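Local atomic coordinates of RimK domain protein ATP-grasp (Sphaerobacter thermophilus, PDB entry 5I47), a protein that probably binds ATP and a metal ion and, as in RimK- and LysX-like ATP-grasp ligases, may join an amino acid to a carboxylate. Residues 131-134 / 139-142; 67-72 / 77-82; 255-260 / 266-271. All blocks are in the same frame, centred on the assembly; numbering follows the deposited sequence.

Contact 1. Residues 131-134 / 139-142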
loop_
_atom_site.group_PDB
_atom_site.type_symbol
_atom_site.label_atom_id
_atom_site.label_comp_id
_atom_site.label_asym_id
_atom_site.label_seq_id
_atom_site.Cartn_x
_atom_site.Cartn_y
_atom_site.Cartn_z
ATOM N N LEU B 131 0.463 2.561 -18.792
ATOM C CA LEU B 131 -0.374 2.497 -17.601
ATOM C C LEU B 131 0.324 1.645 -16.554
ATOM O O LEU B 131 0.694 0.499 -16.825
ATOM C CB LEU B 131 -1.754 1.912 -17.907
ATOM C CG LEU B 131 -2.667 2.623 -18.908
ATOM C CD1 LEU B 131 -4.046 1.997 -18.874
ATOM C CD2 LEU B 131 -2.746 4.105 -18.617
ATOM N N LYS B 132 0.499 2.205 -15.361
ATOM C CA LYS B 132 1.158 1.519 -14.259
ATOM C C LYS B 132 0.264 1.613 -13.036
ATOM O O LYS B 132 -0.110 2.716 -12.625
ATOM C CB LYS B 132 2.530 2.131 -13.957
ATOM C CG LYS B 132 3.527 2.090 -15.100
ATOM C CD LYS B 132 4.849 2.729 -14.686
ATOM C CE LYS B 132 5.915 2.601 -15.771
ATOM N NZ LYS B 132 7.219 3.164 -15.309
ATOM N N SER B 133 -0.082 0.467 -12.460
ATOM C CA SER B 133 -0.760 0.471 -11.172
ATOM C C SER B 133 0.119 1.150 -10.126
ATOM O O SER B 133 1.351 1.104 -10.197
ATOM C CB SER B 133 -1.093 -0.960 -10.744
ATOM O OG SER B 133 0.023 -1.817 -10.918
ATOM N N LEU B 134 -0.528 1.800 -9.152
ATOM C CA LEU B 134 0.218 2.522 -8.124
ATOM C C LEU B 134 1.140 1.594 -7.348
ATOM O O LEU B 134 2.193 2.024 -6.865
ATOM C CB LEU B 134 -0.737 3.230 -7.161
ATOM C CG LEU B 134 -1.791 4.179 -7.734
ATOM C CD1 LEU B 134 -2.412 5.015 -6.628
ATOM C CD2 LEU B 134 -1.199 5.070 -8.809
ATOM N N GLY B 139 -0.521 -9.203 -11.468
ATOM C CA GLY B 139 -1.805 -9.239 -12.144
ATOM C C GLY B 139 -2.126 -8.020 -12.984
ATOM O O GLY B 139 -3.151 -8.010 -13.671
ATOM N N PHE B 140 -1.285 -6.990 -12.938
ATOM C CA PHE B 140 -1.442 -5.793 -13.766
ATOM C C PHE B 140 -0.052 -5.357 -14.203
ATOM O O PHE B 140 0.540 -4.435 -13.629
ATOM C CB PHE B 140 -2.166 -4.679 -12.999
ATOM C CG PHE B 140 -2.631 -3.521 -13.863
ATOM C CD1 PHE B 140 -2.278 -3.427 -15.204
ATOM C CD2 PHE B 140 -3.426 -2.521 -13.319
ATOM C CE1 PHE B 140 -2.706 -2.363 -15.980
ATOM C CE2 PHE B 140 -3.860 -1.456 -14.091
ATOM C CZ PHE B 140 -3.497 -1.379 -15.425
ATOM N N PRO B 141 0.509 -6.010 -15.216
ATOM C CA PRO B 141 1.815 -5.586 -15.724
ATOM C C PRO B 141 1.706 -4.263 -16.465
ATOM O O PRO B 141 0.624 -3.836 -16.877
ATOM C CB PRO B 141 2.218 -6.726 -16.666
ATOM C CG PRO B 141 0.920 -7.312 -17.109
ATOM C CD PRO B 141 -0.014 -7.183 -15.939
ATOM N N VAL B 142 2.860 -3.606 -16.618
ATOM C CA VAL B 142 2.903 -2.321 -17.305
ATOM C C VAL B 142 2.341 -2.475 -18.710
ATOM O O VAL B 142 2.639 -3.446 -19.416
ATOM C CB VAL B 142 4.341 -1.777 -17.326
ATOM C CG1 VAL B 142 4.381 -0.394 -17.958
ATOM C CG2 VAL B 142 4.906 -1.740 -15.913
HETATM O O HOH W 1 0.630 -1.607 -14.339
HETATM O O HOH W 2 2.232 -3.641 -11.892
#

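Contact 2. Residues 67-72 / 77-82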
loop_
_atom_site.group_PDB
_atom_site.type_symbol
_atom_site.label_atom_id
_atom_site.label_comp_id
_atom_site.label_asym_id
_atom_site.label_seq_id
_atom_site.Cartn_x
_atom_site.Cartn_y
_atom_site.Cartn_z
ATOM N N VAL B 67 5.581 -5.299 3.780
ATOM C CA VAL B 67 4.943 -5.689 5.037
ATOM C C VAL B 67 5.788 -6.729 5.760
ATOM O O VAL B 67 5.941 -6.683 6.987
ATOM C CB VAL B 67 3.514 -6.208 4.772
ATOM C CG1 VAL B 67 2.996 -6.994 5.967
ATOM C CG2 VAL B 67 2.576 -5.054 4.449
ATOM N N LEU B 68 6.352 -7.682 5.009
ATOM C CA LEU B 68 7.167 -8.729 5.617
ATOM C C LEU B 68 8.467 -8.165 6.174
ATOM O O LEU B 68 8.906 -8.561 7.262
ATOM C CB LEU B 68 7.453 -9.829 4.594
ATOM C CG LEU B 68 8.405 -10.946 5.030
ATOM C CD1 LEU B 68 7.850 -11.687 6.236
ATOM C CD2 LEU B 68 8.666 -11.904 3.882
ATOM N N ALA B 69 9.098 -7.241 5.441
ATOM C CA ALA B 69 10.329 -6.622 5.924
ATOM C C ALA B 69 10.080 -5.793 7.177
ATOM O O ALA B 69 10.936 -5.726 8.066
ATOM C CB ALA B 69 10.944 -5.757 4.828
ATOM N N ALA B 70 8.914 -5.148 7.266
ATOM C CA ALA B 70 8.621 -4.324 8.436
ATOM C C ALA B 70 8.315 -5.185 9.652
ATOM O O ALA B 70 8.730 -4.862 10.770
ATOM C CB ALA B 70 7.455 -3.382 8.138
ATOM N N LEU B 71 7.580 -6.280 9.455
ATOM C CA LEU B 71 7.275 -7.182 10.559
ATOM C C LEU B 71 8.544 -7.816 11.107
ATOM O O LEU B 71 8.794 -7.790 12.318
ATOM C CB LEU B 71 6.293 -8.260 10.095
ATOM C CG LEU B 71 4.817 -7.884 10.109
ATOM C CD1 LEU B 71 4.018 -8.843 9.250
ATOM C CD2 LEU B 71 4.304 -7.879 11.541
ATOM N N LEU B 72 9.359 -8.393 10.224
ATOM C CA LEU B 72 10.591 -9.029 10.674
ATOM C C LEU B 72 11.495 -8.032 11.388
ATOM O O LEU B 72 12.044 -8.337 12.452
ATOM C CB LEU B 72 11.308 -9.678 9.488
ATOM C CG LEU B 72 10.576 -10.862 8.847
ATOM C CD1 LEU B 72 11.293 -11.346 7.590
ATOM C CD2 LEU B 72 10.422 -11.994 9.850
ATOM N N THR B 77 14.707 -8.983 13.509
ATOM C CA THR B 77 15.441 -9.519 12.367
ATOM C C THR B 77 15.590 -8.440 11.302
ATOM O O THR B 77 14.619 -8.131 10.593
ATOM C CB THR B 77 14.737 -10.748 11.782
ATOM O OG1 THR B 77 14.539 -11.728 12.808
ATOM C CG2 THR B 77 15.584 -11.357 10.674
ATOM N N PRO B 78 16.766 -7.833 11.157
ATOM C CA PRO B 78 16.966 -6.863 10.075
ATOM C C PRO B 78 16.745 -7.501 8.712
ATOM O O PRO B 78 17.092 -8.663 8.486
ATOM C CB PRO B 78 18.424 -6.425 10.260
ATOM C CG PRO B 78 18.701 -6.665 11.709
ATOM C CD PRO B 78 17.917 -7.894 12.072
ATOM N N VAL B 79 16.156 -6.730 7.801
ATOM C CA VAL B 79 15.836 -7.205 6.460
ATOM C C VAL B 79 16.463 -6.274 5.432
ATOM O O VAL B 79 16.424 -5.047 5.581
ATOM C CB VAL B 79 14.311 -7.312 6.239
ATOM C CG1 VAL B 79 14.007 -7.869 4.850
ATOM C CG2 VAL B 79 13.684 -8.187 7.305
ATOM N N VAL B 80 17.055 -6.866 4.399
ATOM C CA VAL B 80 17.512 -6.145 3.220
ATOM C C VAL B 80 16.692 -6.648 2.038
ATOM O O VAL B 80 16.712 -7.843 1.745
ATOM C CB VAL B 80 19.016 -6.336 2.979
ATOM C CG1 VAL B 80 19.405 -5.817 1.603
ATOM C CG2 VAL B 80 19.817 -5.639 4.068
ATOM N N ASN B 81 15.971 -5.759 1.357
ATOM C CA ASN B 81 15.985 -4.329 1.633
ATOM C C ASN B 81 15.162 -3.954 2.860
ATOM O O ASN B 81 14.173 -4.614 3.182
ATOM C CB ASN B 81 15.467 -3.560 0.415
ATOM C CG ASN B 81 16.411 -3.634 -0.767
ATOM O OD1 ASN B 81 17.477 -3.018 -0.759
ATOM N ND2 ASN B 81 16.023 -4.378 -1.793
ATOM N N ARG B 82 15.593 -2.892 3.542
ATOM C CA ARG B 82 14.847 -2.374 4.680
ATOM C C ARG B 82 13.428 -2.010 4.255
ATOM O O ARG B 82 13.167 -1.701 3.088
ATOM C CB ARG B 82 15.556 -1.157 5.274
ATOM C CG ARG B 82 15.408 0.112 4.456
ATOM C CD ARG B 82 16.254 1.238 5.043
ATOM N NE ARG B 82 17.679 0.931 4.952
ATOM C CZ ARG B 82 18.440 1.215 3.899
ATOM N NH1 ARG B 82 19.730 0.891 3.902
ATOM N NH2 ARG B 82 17.915 1.823 2.842
#

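Contact 3. Residues 255-260 / 266-271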
loop_
_atom_site.group_PDB
_atom_site.type_symbol
_atom_site.label_atom_id
_atom_site.label_comp_id
_atom_site.label_asym_id
_atom_site.label_seq_id
_atom_site.Cartn_x
_atom_site.Cartn_y
_atom_site.Cartn_z
ATOM N N VAL B 255 17.073 -8.878 -8.216
ATOM C CA VAL B 255 16.776 -10.304 -8.307
ATOM C C VAL B 255 17.746 -11.011 -9.241
ATOM O O VAL B 255 18.266 -12.082 -8.918
ATOM C CB VAL B 255 15.313 -10.511 -8.754
ATOM C CG1 VAL B 255 15.034 -11.983 -8.982
ATOM C CG2 VAL B 255 14.354 -9.945 -7.716
ATOM N N ASP B 256 18.011 -10.422 -10.406
ATOM C CA ASP B 256 18.911 -10.997 -11.399
ATOM C C ASP B 256 20.229 -10.230 -11.377
ATOM O O ASP B 256 20.305 -9.105 -11.880
ATOM C CB ASP B 256 18.293 -10.949 -12.795
ATOM C CG ASP B 256 16.817 -11.275 -12.794
ATOM O OD1 ASP B 256 16.420 -12.258 -12.129
ATOM O OD2 ASP B 256 16.050 -10.543 -13.456
ATOM N N PHE B 257 21.264 -10.831 -10.795
ATOM C CA PHE B 257 22.630 -10.359 -10.986
ATOM C C PHE B 257 23.501 -11.461 -11.579
ATOM O O PHE B 257 24.707 -11.523 -11.329
ATOM C CB PHE B 257 23.225 -9.807 -9.689
ATOM C CG PHE B 257 23.208 -10.767 -8.531
ATOM C CD1 PHE B 257 24.290 -11.598 -8.284
ATOM C CD2 PHE B 257 22.134 -10.801 -7.659
ATOM C CE1 PHE B 257 24.288 -12.462 -7.205
ATOM C CE2 PHE B 257 22.122 -11.667 -6.580
ATOM C CZ PHE B 257 23.202 -12.496 -6.352
ATOM N N ARG B 258 22.880 -12.329 -12.383
ATOM C CA ARG B 258 23.595 -13.416 -13.045
ATOM C C ARG B 258 24.620 -12.879 -14.035
ATOM O O ARG B 258 25.805 -13.227 -13.976
ATOM C CB ARG B 258 22.588 -14.319 -13.759
ATOM C CG ARG B 258 22.896 -15.800 -13.729
ATOM C CD ARG B 258 21.855 -16.565 -14.534
ATOM N NE ARG B 258 20.494 -16.243 -14.115
ATOM C CZ ARG B 258 19.671 -17.093 -13.509
ATOM N NH1 ARG B 258 20.060 -18.333 -13.255
ATOM N NH2 ARG B 258 18.450 -16.708 -13.167
ATOM N N SER B 259 24.169 -12.024 -14.960
ATOM C CA SER B 259 25.045 -11.518 -16.011
ATOM C C SER B 259 26.220 -10.738 -15.436
ATOM O O SER B 259 27.357 -10.880 -15.903
ATOM C CB SER B 259 24.243 -10.641 -16.974
ATOM O OG SER B 259 25.099 -9.921 -17.845
ATOM N N LEU B 260 25.968 -9.906 -14.423
ATOM C CA LEU B 260 27.036 -9.077 -13.874
ATOM C C LEU B 260 28.063 -9.921 -13.128
ATOM O O LEU B 260 29.266 -9.652 -13.207
ATOM C CB LEU B 260 26.449 -8.000 -12.963
ATOM C CG LEU B 260 27.395 -6.844 -12.631
ATOM C CD1 LEU B 260 27.858 -6.152 -13.904
ATOM C CD2 LEU B 260 26.734 -5.849 -11.687
ATOM N N ASP B 266 31.988 -9.220 -8.278
ATOM C CA ASP B 266 31.590 -10.034 -7.129
ATOM C C ASP B 266 30.329 -9.441 -6.495
ATOM O O ASP B 266 30.331 -8.920 -5.378
ATOM C CB ASP B 266 32.738 -10.127 -6.133
ATOM C CG ASP B 266 32.444 -11.068 -4.982
ATOM O OD1 ASP B 266 31.530 -11.911 -5.114
ATOM O OD2 ASP B 266 33.133 -10.968 -3.942
ATOM N N VAL B 267 29.223 -9.534 -7.240
ATOM C CA VAL B 267 27.968 -8.943 -6.779
ATOM C C VAL B 267 27.504 -9.615 -5.495
ATOM O O VAL B 267 27.087 -8.944 -4.542
ATOM C CB VAL B 267 26.890 -9.027 -7.875
ATOM C CG1 VAL B 267 25.608 -8.352 -7.400
ATOM C CG2 VAL B 267 27.384 -8.395 -9.167
ATOM N N ALA B 268 27.571 -10.947 -5.447
ATOM C CA ALA B 268 27.140 -11.673 -4.257
ATOM C C ALA B 268 27.995 -11.315 -3.049
ATOM O O ALA B 268 27.490 -11.241 -1.922
ATOM C CB ALA B 268 27.178 -13.178 -4.519
ATOM N N GLY B 269 29.291 -11.087 -3.261
ATOM C CA GLY B 269 30.150 -10.707 -2.152
ATOM C C GLY B 269 29.786 -9.354 -1.574
ATOM O O GLY B 269 29.734 -9.183 -0.354
HETATM N N MSE B 270 29.519 -8.381 -2.438
HETATM C CA MSE B 270 29.117 -7.049 -2.005
HETATM C C MSE B 270 27.812 -7.085 -1.220
HETATM O O MSE B 270 27.659 -6.386 -0.218
HETATM C CB MSE B 270 28.972 -6.126 -3.211
HETATM C CG MSE B 270 30.228 -6.010 -4.044
HETATM SE SE MSE B 270 29.916 -5.014 -5.686
HETATM C CE MSE B 270 29.384 -3.301 -4.900
ATOM N N ILE B 271 26.870 -7.904 -1.690
ATOM C CA ILE B 271 25.587 -8.040 -1.006
ATOM C C ILE B 271 25.784 -8.670 0.366
ATOM O O ILE B 271 25.224 -8.205 1.366
ATOM C CB ILE B 271 24.604 -8.849 -1.869
ATOM C CG1 ILE B 271 24.258 -8.070 -3.138
ATOM C CG2 ILE B 271 23.349 -9.185 -1.084
ATOM C CD1 ILE B 271 23.185 -8.711 -3.974
#

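Contact 1. Residues 131-134 / 139-142
Phe140 and Ser133 make the tight point of this contact, where the end of a strand faces the loop that turns back alongside it. CB of Ser133 sits 3.8 Å from CD2 of Phe140. The far end of the same ring approaches Leu131 more loosely, with CZ 4.5 Å from its CB. Both neighbours meet the ring obliquely. The CG of Phe140 stands anti to the backbone N (chi1 -168°), which carries the ring to the side of the strand that bears Leu131. On the other side Val142 lies across the aliphatic part of Lys132, its CG1 3.9 Å from CG of the lysine. That lysine chain runs fully extended past the valine, and its NZ ends on OE1 of Gln170.

The polar part is looser, for no direct hydrogen bond joins the two segments; water does the joining. One molecule accepts from Ser133 N and donates to the carbonyl oxygens of Leu131 and Phe140, and it also lies 3.5 Å above one face of the Phe140 ring, offset toward the rim. A second donates to Ser133 OG at 3.0 Å and to Phe140 O at 2.6 Å. Ser133 OG bonds Thr135 O as well. Phe140 O is thus gripped by both waters. The Val142 side is the open one: the valine is exposed despite its hold on Lys132, while Phe140 and Leu131 are buried.

The contact lies at the loop end of a beta hairpin in the ATP-grasp domain, where strand 129-133 pairs antiparallel with 143-145 and backbone bonding joins Leu131 to Ala143. Strand 167-171 flanks it, touching Leu131 and Phe140, Arg158 of helix 148-160 makes a cation-pi contact with the Phe140 ring, and Arg92 of helix 92-101 packs on Lys132 and Val142.

Contact 2. Residues 67-72 / 77-82
Within 67-72, Ala69 is the first residue to touch 77-82, and its small side chain lets the backbone of that chain come near. Its CB rests 3.7 Å from CG1 of Val79 and 3.8 Å from the carbonyl oxygen of Asn81, while Val79 CG2 leans over the alanine's own carbonyl oxygen. One turn further on, Leu72 takes the other branch of the same valine: Leu72 CB to Val79 CG2 is 3.6 Å, and CD1 comes to 4.0 Å from that methyl. Val79 therefore straddles the helix surface, one methyl on Ala69 and one on Leu72. With CG1 anti to the backbone N (chi1 -178°), both its branches lie against the helix.

Leu72 also gives the one hydrogen bond between the segments. Its carbonyl oxygen accepts from Thr77 N at 2.9 Å, with an N-H...O angle of 157°; the donor lies above the carbonyl plane. This bond ties the last part of the helix to the start of the chain that leads into the strand.

Helix and strand belong to a beta-alpha-beta unit of the Rossmann-like preATP-grasp domain, in which helix 63-74 links the parallel strands 54-57 and 79-80. Val79 packs next to Ala55 of the neighbouring strand, Ala83 of helix 83-90 covers Ala69, and Leu42 of strand 41-42 lies against Leu72.

Contact 3. Residues 255-260 / 266-271
Val267 is the bump on which this contact turns, fitted into the hollow between Phe257 and Leu260. Its two methyls divide the work. CG1 presses on the root of the phenylalanine, 3.6 Å from CG of Phe257, while CG2 meets the branch of the leucine, 3.6 Å from CD2 of Leu260. The leucine and valine side chains cross at about a right angle, whereas Phe257 and Val267 slide past each other in opposite directions.

The ring of Phe257 is the larger bump, and it reaches beyond the valine along the second helix. CE1 comes to 4.0 Å from CB of Ala268, and CE2 lies 4.1 Å from CD1 of Ile271, which approaches from the opposite direction. Val267, Ala268 and Ile271 together form the shallow hollow that receives the ring, all three meeting it obliquely. Phe257 CG is wedged between the backbone N and the carbonyl carbon (chi1 56°), a setting that sends the ring across to this surface. The helix begins close by: Asp266 caps it with OD1, which accepts from Gly269 N at 3.0 Å from above the carboxylate plane.

The contact joins the two short C-terminal helices of the ATP-grasp domain, 258-262 and 267-275. Leu21 of helix 16-27 covers Phe257 and Ile271, while Ala186 of strand 180-187 backs Val267 and Ile271, and Ala191 of strand 190-196 touches Leu260.

Overall arrangement
Contact 2 comes first along the chain, then contact 1, then contact 3. Contact 2 packs helix 63-74 on 79-80, an outermost strand of the parallel preATP-grasp sheet; contact 1 lies on the four-stranded antiparallel sheet of the ATP-grasp domain, contact 3 against the five-stranded one. Contacts 2 and 3 are about 6 Å apart between nearest atoms, and Thr234 packs on both Val80 and Ile271: here the preATP-grasp and ATP-grasp parts come together. Contact 1 is across the chain's centre from contact 3, 27 Å away between centres. Contacts 1 and 2 are 24 Å apart between centres, but across the dimer Leu134, in segment 131-134, packs on Val67 of the second subunit.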